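Local atomic coordinates of Rod shape-determining protein (MreC) (Helicobacter pylori, PDB entry 5LP5), a protein that binds the penicillin-binding protein PBP2 in a core complex of cell wall synthesis and probably helps to maintain cell shape. Residues V159-N164 with L178-I183; S215-Y220 with S224-N229; I137-K142 with N146-A151. All blocks are in the same frame, centred on the assembly; numbering follows the deposited sequence.

Contact 1: V159-N164 with L178-I183; sequences VMIGQN and LVVDFI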
ATOM      1  N   VAL C 159      13.159   0.894 -16.037  1.00 22.89           N
ATOM      2  CA  VAL C 159      12.789  -0.214 -16.926  1.00 22.29           C
ATOM      3  C   VAL C 159      11.327  -0.645 -16.733  1.00 22.83           C
ATOM      4  O   VAL C 159      10.678  -0.263 -15.749  1.00 23.91           O
ATOM      5  CB  VAL C 159      13.707  -1.419 -16.726  1.00 22.00           C
ATOM      6  CG1 VAL C 159      15.135  -1.039 -17.074  1.00 21.78           C
ATOM      7  CG2 VAL C 159      13.595  -1.976 -15.310  1.00 22.84           C
ATOM      8  N   MET C 160      10.815  -1.416 -17.687  1.00 23.43           N
ATOM      9  CA  MET C 160       9.455  -1.977 -17.624  1.00 23.55           C
ATOM     10  C   MET C 160       9.431  -3.460 -17.991  1.00 23.10           C
ATOM     11  O   MET C 160      10.131  -3.902 -18.888  1.00 20.35           O
ATOM     12  CB  MET C 160       8.499  -1.203 -18.537  1.00 23.48           C
ATOM     13  CG  MET C 160       8.901  -1.184 -20.010  1.00 22.69           C
ATOM     14  SD  MET C 160       7.870  -0.009 -20.884  1.00 22.47           S
ATOM     15  CE  MET C 160       8.457  -0.253 -22.553  1.00 22.67           C
ATOM     16  N   ILE C 161       8.598  -4.221 -17.300  1.00 25.31           N
ATOM     17  CA  ILE C 161       8.603  -5.679 -17.376  1.00 26.57           C
ATOM     18  C   ILE C 161       7.338  -6.221 -18.036  1.00 28.22           C
ATOM     19  O   ILE C 161       6.219  -5.811 -17.706  1.00 28.92           O
ATOM     20  CB  ILE C 161       8.722  -6.289 -15.975  1.00 27.14           C
ATOM     21  CG1 ILE C 161      10.027  -5.836 -15.329  1.00 27.04           C
ATOM     22  CG2 ILE C 161       8.688  -7.808 -16.035  1.00 28.43           C
ATOM     23  CD1 ILE C 161      10.171  -6.162 -13.852  1.00 27.63           C
ATOM     24  N   GLY C 162       7.517  -7.157 -18.963  1.00 29.88           N
ATOM     25  CA  GLY C 162       6.383  -7.845 -19.568  1.00 32.04           C
ATOM     26  C   GLY C 162       5.458  -6.932 -20.384  1.00 33.50           C
ATOM     27  O   GLY C 162       5.758  -5.779 -20.614  1.00 34.02           O
ATOM     28  N   GLN C 163       4.323  -7.461 -20.808  1.00 37.03           N
ATOM     29  CA  GLN C 163       3.399  -6.728 -21.690  1.00 37.48           C
ATOM     30  C   GLN C 163       2.554  -5.711 -20.964  1.00 36.52           C
ATOM     31  O   GLN C 163       2.055  -4.787 -21.583  1.00 35.72           O
ATOM     32  CB  GLN C 163       2.469  -7.673 -22.447  1.00 40.13           C
ATOM     33  CG  GLN C 163       3.219  -8.739 -23.244  1.00 42.25           C
ATOM     34  CD  GLN C 163       2.718  -8.952 -24.680  1.00 42.42           C
ATOM     35  OE1 GLN C 163       3.539  -9.185 -25.574  1.00 41.63           O
ATOM     36  NE2 GLN C 163       1.380  -8.869 -24.908  1.00 41.63           N
ATOM     37  N   ASN C 164       2.371  -5.873 -19.658  1.00 36.17           N
ATOM     38  CA  ASN C 164       1.701  -4.851 -18.848  1.00 37.30           C
ATOM     39  C   ASN C 164       2.664  -3.763 -18.364  1.00 36.46           C
ATOM     40  O   ASN C 164       2.280  -2.888 -17.583  1.00 39.61           O
ATOM     41  CB  ASN C 164       0.970  -5.486 -17.680  1.00 39.41           C
ATOM     42  CG  ASN C 164      -0.154  -6.394 -18.146  1.00 43.10           C
ATOM     43  OD1 ASN C 164      -0.275  -7.540 -17.699  1.00 46.33           O
ATOM     44  ND2 ASN C 164      -0.975  -5.899 -19.072  1.00 44.56           N
ATOM     45  N   LEU C 178      22.415  -7.997 -11.962  1.00 30.05           N
ATOM     46  CA  LEU C 178      21.556  -6.895 -12.347  1.00 27.45           C
ATOM     47  C   LEU C 178      20.170  -7.111 -11.776  1.00 26.42           C
ATOM     48  O   LEU C 178      19.593  -8.147 -11.966  1.00 27.18           O
ATOM     49  CB  LEU C 178      21.507  -6.764 -13.881  1.00 26.48           C
ATOM     50  CG  LEU C 178      20.947  -5.433 -14.356  1.00 25.80           C
ATOM     51  CD1 LEU C 178      21.847  -4.317 -13.873  1.00 25.98           C
ATOM     52  CD2 LEU C 178      20.876  -5.388 -15.865  1.00 26.23           C
ATOM     53  N   VAL C 179      19.634  -6.120 -11.085  1.00 25.97           N
ATOM     54  CA  VAL C 179      18.354  -6.276 -10.388  1.00 25.88           C
ATOM     55  C   VAL C 179      17.386  -5.181 -10.783  1.00 25.96           C
ATOM     56  O   VAL C 179      17.798  -4.042 -10.995  1.00 25.72           O
ATOM     57  CB  VAL C 179      18.576  -6.203  -8.870  1.00 25.90           C
ATOM     58  CG1 VAL C 179      17.241  -6.179  -8.134  1.00 25.40           C
ATOM     59  CG2 VAL C 179      19.503  -7.336  -8.404  1.00 26.68           C
ATOM     60  N   VAL C 180      16.109  -5.530 -10.913  1.00 26.31           N
ATOM     61  CA  VAL C 180      15.062  -4.511 -10.976  1.00 26.93           C
ATOM     62  C   VAL C 180      14.441  -4.384  -9.592  1.00 28.46           C
ATOM     63  O   VAL C 180      13.921  -5.345  -9.027  1.00 28.44           O
ATOM     64  CB  VAL C 180      13.954  -4.846 -11.991  1.00 26.62           C
ATOM     65  CG1 VAL C 180      12.905  -3.756 -12.005  1.00 25.97           C
ATOM     66  CG2 VAL C 180      14.534  -5.049 -13.382  1.00 26.89           C
ATOM     67  N   ASP C 181      14.488  -3.182  -9.065  1.00 30.77           N
ATOM     68  CA  ASP C 181      14.036  -2.898  -7.713  1.00 33.42           C
ATOM     69  C   ASP C 181      12.746  -2.085  -7.732  1.00 31.66           C
ATOM     70  O   ASP C 181      12.387  -1.498  -8.759  1.00 33.11           O
ATOM     71  CB  ASP C 181      15.141  -2.110  -6.990  1.00 37.06           C
ATOM     72  CG  ASP C 181      15.900  -2.949  -6.002  1.00 39.90           C
ATOM     73  OD1 ASP C 181      15.209  -3.690  -5.262  1.00 44.31           O
ATOM     74  OD2 ASP C 181      17.160  -2.859  -5.967  1.00 41.72           O
ATOM     75  N   PHE C 182      12.071  -2.090  -6.587  1.00 29.99           N
ATOM     76  CA  PHE C 182      10.939  -1.198  -6.300  1.00 28.54           C
ATOM     77  C   PHE C 182       9.667  -1.421  -7.117  1.00 27.20           C
ATOM     78  O   PHE C 182       8.954  -0.493  -7.460  1.00 28.59           O
ATOM     79  CB  PHE C 182      11.370   0.264  -6.359  1.00 28.37           C
ATOM     80  CG  PHE C 182      12.647   0.554  -5.618  1.00 28.47           C
ATOM     81  CD1 PHE C 182      12.858   0.092  -4.314  1.00 28.91           C
ATOM     82  CD2 PHE C 182      13.678   1.218  -6.269  1.00 27.41           C
ATOM     83  CE1 PHE C 182      14.051   0.346  -3.668  1.00 28.82           C
ATOM     84  CE2 PHE C 182      14.867   1.507  -5.612  1.00 27.15           C
ATOM     85  CZ  PHE C 182      15.054   1.068  -4.310  1.00 28.05           C
ATOM     86  N   ILE C 183       9.355  -2.680  -7.346  1.00 26.06           N
ATOM     87  CA  ILE C 183       8.158  -3.098  -8.074  1.00 25.64           C
ATOM     88  C   ILE C 183       6.971  -3.262  -7.123  1.00 27.30           C
ATOM     89  O   ILE C 183       7.109  -3.806  -6.021  1.00 28.49           O
ATOM     90  CB  ILE C 183       8.405  -4.458  -8.732  1.00 24.26           C
ATOM     91  CG1 ILE C 183       9.688  -4.432  -9.559  1.00 24.02           C
ATOM     92  CG2 ILE C 183       7.238  -4.893  -9.581  1.00 24.38           C
ATOM     93  CD1 ILE C 183      10.223  -5.807  -9.928  1.00 23.77           C
TER
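Strand 159-161 passes strand 178-183 at nearly a right angle, 83° between their directions, with 9.0 Å between the two axes at closest approach. V159 and V180 have the nearest CA atoms, 7.7 Å apart. The strands are not sheet neighbours. Strand 166-172 runs between them in the same antiparallel barrel, and the contact is made by side chains inside it.

V159 and V180 meet tip to tip. V159 CG2 lies 3.7 Å from V180 CG2 and is almost as close to V180 CG1. In V159 this methyl sits between the backbone N and the carbonyl carbon, while CG1 is turned anti to the carbonyl carbon (chi1 -62°). I161 sends its CD1 methyl past V180 in the opposite direction, 4.1 Å from V180 CG1. The same methyl also reaches the second strand further on. I161 CD1 is 3.9 Å from I183 CD1, and here the two side chains cross at about a right angle.

V180 and I183 are three residues apart, yet both point toward strand 159-161. D181 faces away by ordinary alternation. F182, with positive phi, breaks the pattern and also faces away, and I183 turns back toward strand 159-161. F182 O accepts a hydrogen bond from Y127 OH of PBP2. On the inside, V210, V213 and L227 touch V159, I161 and V180 in turn and continue the apolar layer.

Every touching group is a methyl on a buried, branched side chain, and the backbones stay too far apart to bond. The two strands are therefore joined here by hydrophobic packing alone, as part of the barrel core.

Contact 2: S215-Y220 with S224-N229; sequences SIEDHY and SAVLKN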
ATOM      1  N   SER C 215      14.509 -14.546 -11.184  1.00 30.35           N
ATOM      2  CA  SER C 215      13.918 -14.850  -9.869  1.00 32.28           C
ATOM      3  C   SER C 215      13.317 -13.573  -9.297  1.00 31.88           C
ATOM      4  O   SER C 215      13.500 -12.493  -9.853  1.00 30.76           O
ATOM      5  CB  SER C 215      14.954 -15.434  -8.902  1.00 33.59           C
ATOM      6  OG  SER C 215      15.882 -14.429  -8.483  1.00 34.52           O
ATOM      7  N   ILE C 216      12.574 -13.716  -8.207  1.00 33.90           N
ATOM      8  CA  ILE C 216      11.775 -12.637  -7.653  1.00 34.31           C
ATOM      9  C   ILE C 216      11.809 -12.663  -6.122  1.00 36.39           C
ATOM     10  O   ILE C 216      11.406 -13.640  -5.520  1.00 38.06           O
ATOM     11  CB  ILE C 216      10.316 -12.770  -8.111  1.00 33.97           C
ATOM     12  CG1 ILE C 216      10.257 -12.748  -9.655  1.00 34.24           C
ATOM     13  CG2 ILE C 216       9.483 -11.658  -7.497  1.00 33.25           C
ATOM     14  CD1 ILE C 216       8.890 -12.941 -10.276  1.00 35.18           C
ATOM     15  N   GLU C 217      12.282 -11.589  -5.504  1.00 38.77           N
ATOM     16  CA  GLU C 217      12.370 -11.467  -4.044  1.00 41.62           C
ATOM     17  C   GLU C 217      11.179 -10.652  -3.541  1.00 40.16           C
ATOM     18  O   GLU C 217      10.815  -9.641  -4.144  1.00 38.59           O
ATOM     19  CB  GLU C 217      13.657 -10.741  -3.623  1.00 45.08           C
ATOM     20  CG  GLU C 217      14.977 -11.253  -4.194  1.00 47.76           C
ATOM     21  CD  GLU C 217      16.116 -10.212  -4.084  1.00 50.35           C
ATOM     22  OE1 GLU C 217      15.970  -9.138  -3.476  1.00 51.59           O
ATOM     23  OE2 GLU C 217      17.213 -10.434  -4.617  1.00 51.47           O
ATOM     24  N   ASP C 218      10.571 -11.092  -2.453  1.00 40.38           N
ATOM     25  CA  ASP C 218       9.548 -10.286  -1.780  1.00 40.39           C
ATOM     26  C   ASP C 218      10.207  -9.446  -0.684  1.00 37.09           C
ATOM     27  O   ASP C 218      10.871  -9.998   0.168  1.00 35.77           O
ATOM     28  CB  ASP C 218       8.475 -11.202  -1.183  1.00 43.46           C
ATOM     29  CG  ASP C 218       7.197 -10.454  -0.773  1.00 45.10           C
ATOM     30  OD1 ASP C 218       6.824  -9.431  -1.420  1.00 45.12           O
ATOM     31  OD2 ASP C 218       6.572 -10.895   0.220  1.00 47.64           O
ATOM     32  N   HIS C 219      10.017  -8.134  -0.727  1.00 33.92           N
ATOM     33  CA  HIS C 219      10.420  -7.269   0.382  1.00 33.81           C
ATOM     34  C   HIS C 219       9.195  -6.578   1.005  1.00 34.28           C
ATOM     35  O   HIS C 219       9.299  -5.525   1.639  1.00 35.26           O
ATOM     36  CB  HIS C 219      11.400  -6.202  -0.073  1.00 32.57           C
ATOM     37  CG  HIS C 219      12.661  -6.735  -0.680  1.00 32.21           C
ATOM     38  ND1 HIS C 219      13.681  -7.292   0.062  1.00 32.75           N
ATOM     39  CD2 HIS C 219      13.075  -6.761  -1.969  1.00 31.15           C
ATOM     40  CE1 HIS C 219      14.654  -7.672  -0.749  1.00 31.26           C
ATOM     41  NE2 HIS C 219      14.315  -7.354  -1.986  1.00 30.22           N
ATOM     42  N   TYR C 220       8.034  -7.181   0.836  1.00 35.29           N
ATOM     43  CA  TYR C 220       6.785  -6.769   1.504  1.00 36.11           C
ATOM     44  C   TYR C 220       6.118  -5.492   0.966  1.00 35.10           C
ATOM     45  O   TYR C 220       4.957  -5.543   0.502  1.00 34.65           O
ATOM     46  CB  TYR C 220       6.979  -6.666   3.002  1.00 36.62           C
ATOM     47  CG  TYR C 220       7.742  -7.843   3.573  1.00 37.79           C
ATOM     48  CD1 TYR C 220       7.161  -9.095   3.664  1.00 38.65           C
ATOM     49  CD2 TYR C 220       9.060  -7.701   3.979  1.00 38.03           C
ATOM     50  CE1 TYR C 220       7.862 -10.171   4.189  1.00 39.45           C
ATOM     51  CE2 TYR C 220       9.770  -8.763   4.509  1.00 38.63           C
ATOM     52  CZ  TYR C 220       9.167  -9.993   4.616  1.00 39.49           C
ATOM     53  OH  TYR C 220       9.865 -11.051   5.157  1.00 41.22           O
ATOM     54  N   SER C 224      11.469  -7.283  -5.899  1.00 29.89           N
ATOM     55  CA  SER C 224      12.610  -7.122  -6.781  1.00 29.10           C
ATOM     56  C   SER C 224      12.645  -8.269  -7.771  1.00 28.17           C
ATOM     57  O   SER C 224      12.100  -9.328  -7.515  1.00 27.74           O
ATOM     58  CB  SER C 224      13.919  -7.144  -5.976  1.00 29.62           C
ATOM     59  OG  SER C 224      14.109  -5.979  -5.195  1.00 30.04           O
ATOM     60  N   ALA C 225      13.319  -8.048  -8.888  1.00 27.34           N
ATOM     61  CA  ALA C 225      13.495  -9.071  -9.893  1.00 26.92           C
ATOM     62  C   ALA C 225      14.944  -9.129 -10.274  1.00 26.12           C
ATOM     63  O   ALA C 225      15.527  -8.133 -10.689  1.00 26.09           O
ATOM     64  CB  ALA C 225      12.654  -8.769 -11.128  1.00 27.16           C
ATOM     65  N   VAL C 226      15.538 -10.301 -10.137  1.00 26.03           N
ATOM     66  CA  VAL C 226      16.903 -10.503 -10.562  1.00 26.10           C
ATOM     67  C   VAL C 226      16.877 -10.917 -12.006  1.00 25.18           C
ATOM     68  O   VAL C 226      16.071 -11.766 -12.378  1.00 26.83           O
ATOM     69  CB  VAL C 226      17.579 -11.616  -9.741  1.00 27.95           C
ATOM     70  CG1 VAL C 226      19.028 -11.805 -10.196  1.00 27.62           C
ATOM     71  CG2 VAL C 226      17.517 -11.275  -8.255  1.00 28.12           C
ATOM     72  N   LEU C 227      17.756 -10.336 -12.814  1.00 23.75           N
ATOM     73  CA  LEU C 227      17.733 -10.575 -14.263  1.00 23.55           C
ATOM     74  C   LEU C 227      18.745 -11.600 -14.688  1.00 24.00           C
ATOM     75  O   LEU C 227      19.743 -11.780 -14.037  1.00 25.03           O
ATOM     76  CB  LEU C 227      18.003  -9.283 -15.039  1.00 22.19           C
ATOM     77  CG  LEU C 227      17.096  -8.126 -14.677  1.00 21.51           C
ATOM     78  CD1 LEU C 227      17.327  -6.981 -15.638  1.00 20.90           C
ATOM     79  CD2 LEU C 227      15.639  -8.522 -14.740  1.00 21.69           C
ATOM     80  N   LYS C 228      18.476 -12.236 -15.816  1.00 24.63           N
ATOM     81  CA  LYS C 228      19.450 -13.050 -16.512  1.00 26.42           C
ATOM     82  C   LYS C 228      19.498 -12.554 -17.970  1.00 26.97           C
ATOM     83  O   LYS C 228      18.663 -11.741 -18.362  1.00 27.58           O
ATOM     84  CB  LYS C 228      19.051 -14.517 -16.437  1.00 27.40           C
ATOM     85  CG  LYS C 228      17.712 -14.837 -17.090  1.00 27.58           C
ATOM     86  CD  LYS C 228      17.327 -16.299 -16.982  1.00 28.73           C
ATOM     87  CE  LYS C 228      15.816 -16.472 -17.183  1.00 29.20           C
ATOM     88  NZ  LYS C 228      15.330 -17.893 -17.057  1.00 31.12           N
ATOM     89  N   ASN C 229      20.470 -13.010 -18.756  1.00 27.64           N
ATOM     90  CA  ASN C 229      20.643 -12.536 -20.119  1.00 28.01           C
ATOM     91  C   ASN C 229      20.800 -11.019 -20.218  1.00 26.84           C
ATOM     92  O   ASN C 229      20.498 -10.436 -21.273  1.00 26.86           O
ATOM     93  CB  ASN C 229      19.459 -12.938 -20.986  1.00 29.55           C
ATOM     94  CG  ASN C 229      19.450 -14.391 -21.298  1.00 32.53           C
ATOM     95  OD1 ASN C 229      20.412 -14.894 -21.878  1.00 35.53           O
ATOM     96  ND2 ASN C 229      18.373 -15.095 -20.909  1.00 33.72           N
TER
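This contact is the tip half of a beta hairpin, formed by strands 209-218 and 223-228 of an antiparallel barrel in the MreC barrel-core family region. S215 and V226 form one hydrogen-bonded pair. V226 N donates to S215 O at 3.0 Å, and the return bond from S215 N to V226 O is weak, at 3.4 Å. E217 and S224 form the other hydrogen-bonded pair. E217 N to S224 O and S224 N to E217 O both measure 3.0 Å. Between them, I216 and A225 are a non-hydrogen-bonded pair. The CA of each makes a C-H...O contact, I216 with S224 O and A225 with S215 O.

The side chains of S215, E217, S224 and V226 share one face of the hairpin. S215 OG rests against V226 at 3.5 Å from its CB, and V226 CG2 also lies beside E217 OE2. I216 and A225 point to the other face. A225 meets I183 and V213 there, and I216 lays its CG2 methyl near S224 O.

S224 OG is hydrogen-bonded to D181 on the adjacent strand 178-183, so it ties the hairpin to its neighbour. The ring edge of H219 lies near the same hydroxyl, with H219 CD2 3.5 Å from S224 OG. The H219 ring also stacks on Y222 in the turn. Y220 beside it packs on P225 of PBP2, so the turn of the hairpin lies at the partner protein.

H219, just past the end of strand 209-218, also folds back over it. Its NE2 donates to E217 OE1 at 2.9 Å, on the anti lone pair, and the oxygen sits 22° out of the imidazole plane.

Contact 3: I137-K142 with N146-A151; sequences IAVLEK and NGFLNA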
ATOM      1  N   ILE C 137      25.226   3.526 -18.134  1.00 22.28           N
ATOM      2  CA  ILE C 137      25.018   4.947 -18.349  1.00 22.89           C
ATOM      3  C   ILE C 137      26.336   5.677 -18.428  1.00 22.74           C
ATOM      4  O   ILE C 137      27.380   5.118 -18.125  1.00 21.76           O
ATOM      5  CB  ILE C 137      24.193   5.593 -17.210  1.00 24.14           C
ATOM      6  CG1 ILE C 137      24.985   5.570 -15.894  1.00 24.55           C
ATOM      7  CG2 ILE C 137      22.859   4.870 -17.043  1.00 23.96           C
ATOM      8  CD1 ILE C 137      24.269   6.206 -14.730  1.00 24.53           C
ATOM      9  N   ALA C 138      26.273   6.942 -18.806  1.00 23.05           N
ATOM     10  CA  ALA C 138      27.477   7.744 -19.013  1.00 24.28           C
ATOM     11  C   ALA C 138      27.263   9.163 -18.537  1.00 24.48           C
ATOM     12  O   ALA C 138      26.234   9.755 -18.828  1.00 23.91           O
ATOM     13  CB  ALA C 138      27.868   7.737 -20.494  1.00 24.47           C
ATOM     14  N   VAL C 139      28.242   9.701 -17.833  1.00 26.22           N
ATOM     15  CA  VAL C 139      28.162  11.095 -17.374  1.00 28.03           C
ATOM     16  C   VAL C 139      29.431  11.868 -17.686  1.00 27.96           C
ATOM     17  O   VAL C 139      30.543  11.358 -17.507  1.00 28.51           O
ATOM     18  CB  VAL C 139      27.943  11.200 -15.851  1.00 28.63           C
ATOM     19  CG1 VAL C 139      27.483  12.610 -15.501  1.00 29.90           C
ATOM     20  CG2 VAL C 139      26.938  10.162 -15.373  1.00 28.19           C
ATOM     21  N   LEU C 140      29.254  13.101 -18.147  1.00 28.39           N
ATOM     22  CA  LEU C 140      30.390  14.004 -18.337  1.00 29.49           C
ATOM     23  C   LEU C 140      30.642  14.735 -17.031  1.00 30.21           C
ATOM     24  O   LEU C 140      29.733  15.340 -16.486  1.00 31.41           O
ATOM     25  CB  LEU C 140      30.096  14.994 -19.457  1.00 29.50           C
ATOM     26  CG  LEU C 140      31.141  16.054 -19.743  1.00 30.50           C
ATOM     27  CD1 LEU C 140      32.429  15.418 -20.224  1.00 29.80           C
ATOM     28  CD2 LEU C 140      30.619  17.057 -20.774  1.00 31.42           C
ATOM     29  N   GLU C 141      31.855  14.648 -16.513  1.00 31.26           N
ATOM     30  CA  GLU C 141      32.240  15.354 -15.283  1.00 33.19           C
ATOM     31  C   GLU C 141      33.646  15.893 -15.461  1.00 35.48           C
ATOM     32  O   GLU C 141      34.561  15.149 -15.840  1.00 35.44           O
ATOM     33  CB  GLU C 141      32.216  14.444 -14.055  1.00 32.89           C
ATOM     34  CG  GLU C 141      30.824  14.029 -13.590  1.00 33.12           C
ATOM     35  CD  GLU C 141      30.838  12.825 -12.644  1.00 32.73           C
ATOM     36  OE1 GLU C 141      31.726  11.948 -12.760  1.00 32.14           O
ATOM     37  OE2 GLU C 141      29.933  12.742 -11.788  1.00 32.53           O
ATOM     38  N   LYS C 142      33.815  17.185 -15.187  1.00 37.47           N
ATOM     39  CA  LYS C 142      35.084  17.866 -15.363  1.00 38.55           C
ATOM     40  C   LYS C 142      35.782  17.421 -16.625  1.00 36.44           C
ATOM     41  O   LYS C 142      36.909  16.950 -16.585  1.00 34.88           O
ATOM     42  CB  LYS C 142      35.974  17.633 -14.155  1.00 41.75           C
ATOM     43  CG  LYS C 142      35.562  18.492 -12.965  1.00 45.45           C
ATOM     44  CD  LYS C 142      36.494  18.320 -11.766  1.00 49.66           C
ATOM     45  CE  LYS C 142      35.945  19.022 -10.532  1.00 52.33           C
ATOM     46  NZ  LYS C 142      34.783  18.273  -9.950  1.00 52.93           N
ATOM     47  N   ASN C 146      32.600   9.558 -18.561  1.00 30.39           N
ATOM     48  CA  ASN C 146      32.724   8.317 -17.817  1.00 30.58           C
ATOM     49  C   ASN C 146      31.524   7.409 -18.015  1.00 29.11           C
ATOM     50  O   ASN C 146      30.373   7.840 -17.887  1.00 27.86           O
ATOM     51  CB  ASN C 146      32.866   8.614 -16.339  1.00 32.01           C
ATOM     52  CG  ASN C 146      34.122   9.356 -16.008  1.00 33.43           C
ATOM     53  OD1 ASN C 146      35.177   9.124 -16.615  1.00 34.69           O
ATOM     54  ND2 ASN C 146      34.017  10.268 -15.039  1.00 34.05           N
ATOM     55  N   GLY C 147      31.812   6.142 -18.300  1.00 27.51           N
ATOM     56  CA  GLY C 147      30.761   5.128 -18.430  1.00 26.17           C
ATOM     57  C   GLY C 147      30.660   4.282 -17.174  1.00 25.62           C
ATOM     58  O   GLY C 147      31.651   3.681 -16.748  1.00 25.72           O
ATOM     59  N   PHE C 148      29.482   4.265 -16.568  1.00 25.32           N
ATOM     60  CA  PHE C 148      29.215   3.404 -15.427  1.00 26.15           C
ATOM     61  C   PHE C 148      28.272   2.307 -15.859  1.00 25.20           C
ATOM     62  O   PHE C 148      27.091   2.540 -16.089  1.00 24.64           O
ATOM     63  CB  PHE C 148      28.634   4.200 -14.265  1.00 27.43           C
ATOM     64  CG  PHE C 148      29.463   5.392 -13.904  1.00 28.76           C
ATOM     65  CD1 PHE C 148      30.673   5.240 -13.252  1.00 30.00           C
ATOM     66  CD2 PHE C 148      29.058   6.654 -14.260  1.00 29.96           C
ATOM     67  CE1 PHE C 148      31.465   6.336 -12.953  1.00 31.00           C
ATOM     68  CE2 PHE C 148      29.840   7.756 -13.964  1.00 31.80           C
ATOM     69  CZ  PHE C 148      31.048   7.597 -13.302  1.00 31.42           C
ATOM     70  N   LEU C 149      28.827   1.105 -15.989  1.00 25.05           N
ATOM     71  CA  LEU C 149      28.141  -0.006 -16.631  1.00 24.67           C
ATOM     72  C   LEU C 149      27.169  -0.706 -15.690  1.00 24.14           C
ATOM     73  O   LEU C 149      27.114  -0.415 -14.504  1.00 22.57           O
ATOM     74  CB  LEU C 149      29.166  -1.004 -17.164  1.00 25.17           C
ATOM     75  CG  LEU C 149      30.221  -0.402 -18.107  1.00 25.53           C
ATOM     76  CD1 LEU C 149      31.217  -1.456 -18.550  1.00 25.73           C
ATOM     77  CD2 LEU C 149      29.590   0.257 -19.327  1.00 25.36           C
ATOM     78  N   ASN C 150      26.403  -1.642 -16.242  1.00 24.84           N
ATOM     79  CA  ASN C 150      25.411  -2.402 -15.472  1.00 25.81           C
ATOM     80  C   ASN C 150      26.108  -3.006 -14.236  1.00 25.56           C
ATOM     81  O   ASN C 150      27.178  -3.610 -14.316  1.00 24.65           O
ATOM     82  CB  ASN C 150      24.779  -3.555 -16.271  1.00 26.39           C
ATOM     83  CG  ASN C 150      23.657  -3.119 -17.188  1.00 27.01           C
ATOM     84  OD1 ASN C 150      22.939  -2.146 -16.919  1.00 29.24           O
ATOM     85  ND2 ASN C 150      23.473  -3.872 -18.287  1.00 27.07           N
ATOM     86  N   ALA C 151      25.502  -2.788 -13.083  1.00 25.70           N
ATOM     87  CA  ALA C 151      26.008  -3.328 -11.816  1.00 26.94           C
ATOM     88  C   ALA C 151      27.025  -2.458 -11.129  1.00 27.77           C
ATOM     89  O   ALA C 151      27.390  -2.770  -9.995  1.00 27.37           O
ATOM     90  CB  ALA C 151      26.542  -4.753 -11.965  1.00 27.33           C
TER
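The F148 ring turns one edge to V139, with F148 CE2 4.0 Å from V139 CG2. The pair belongs to a beta hairpin, strands 134-141 and 144-149, in an antiparallel barrel. F148 CG is anti to its carbonyl carbon (chi1 -52°), which leans the ring along the hairpin toward V139. E141 OE1 also lies at the ring edge, near its plane. H152 meets the ring as well, its plane about 10° from that of F148.

I137 and F148 are a hydrogen-bonded pair, with I137 N to F148 O at 2.9 Å and F148 N to I137 O at 2.8 Å. V139 and N146 pair in the same way. Between them A138 faces G147, and their CA atoms are 4.2 Å apart, as a non-hydrogen-bonded pair. The A138 methyl points to the face opposite I137, V139, N146 and F148, where it meets L114 and L128. On the face of F148, I137 and V139 both pack on Q139 of PBP2, so this hairpin takes part in the complex.

E141 continues that face beyond the paired residues. Its other oxygen, OE2, forms a salt bridge with R154, which probably steadies the carboxylate. E141 OE1 lies 3.6 Å from N146 ND2, with the carboxylate and amide planes 77° apart.

Overall arrangement
From the N terminus, contact 3 comes first and closes the short turn of hairpin 134-141/144-149 in one barrel. The chain then passes into the second barrel. There contact 1 closes a longer loop, bringing 159-164 to 178-183 across intervening strand 166-172. Contact 2 closes last, at the turn of hairpin 209-218/223-228. The three follow in series; none nest or cross. Contacts 1 and 2 join directly, since strands 178-183 and 223-228 are sheet neighbours, bonded from V180 N to A225 O. Contact 3 lies on the opposite side of the chain's centre, its centre about 22 Å from that of contact 1, but L178 touches N150 and A151 where the barrels meet.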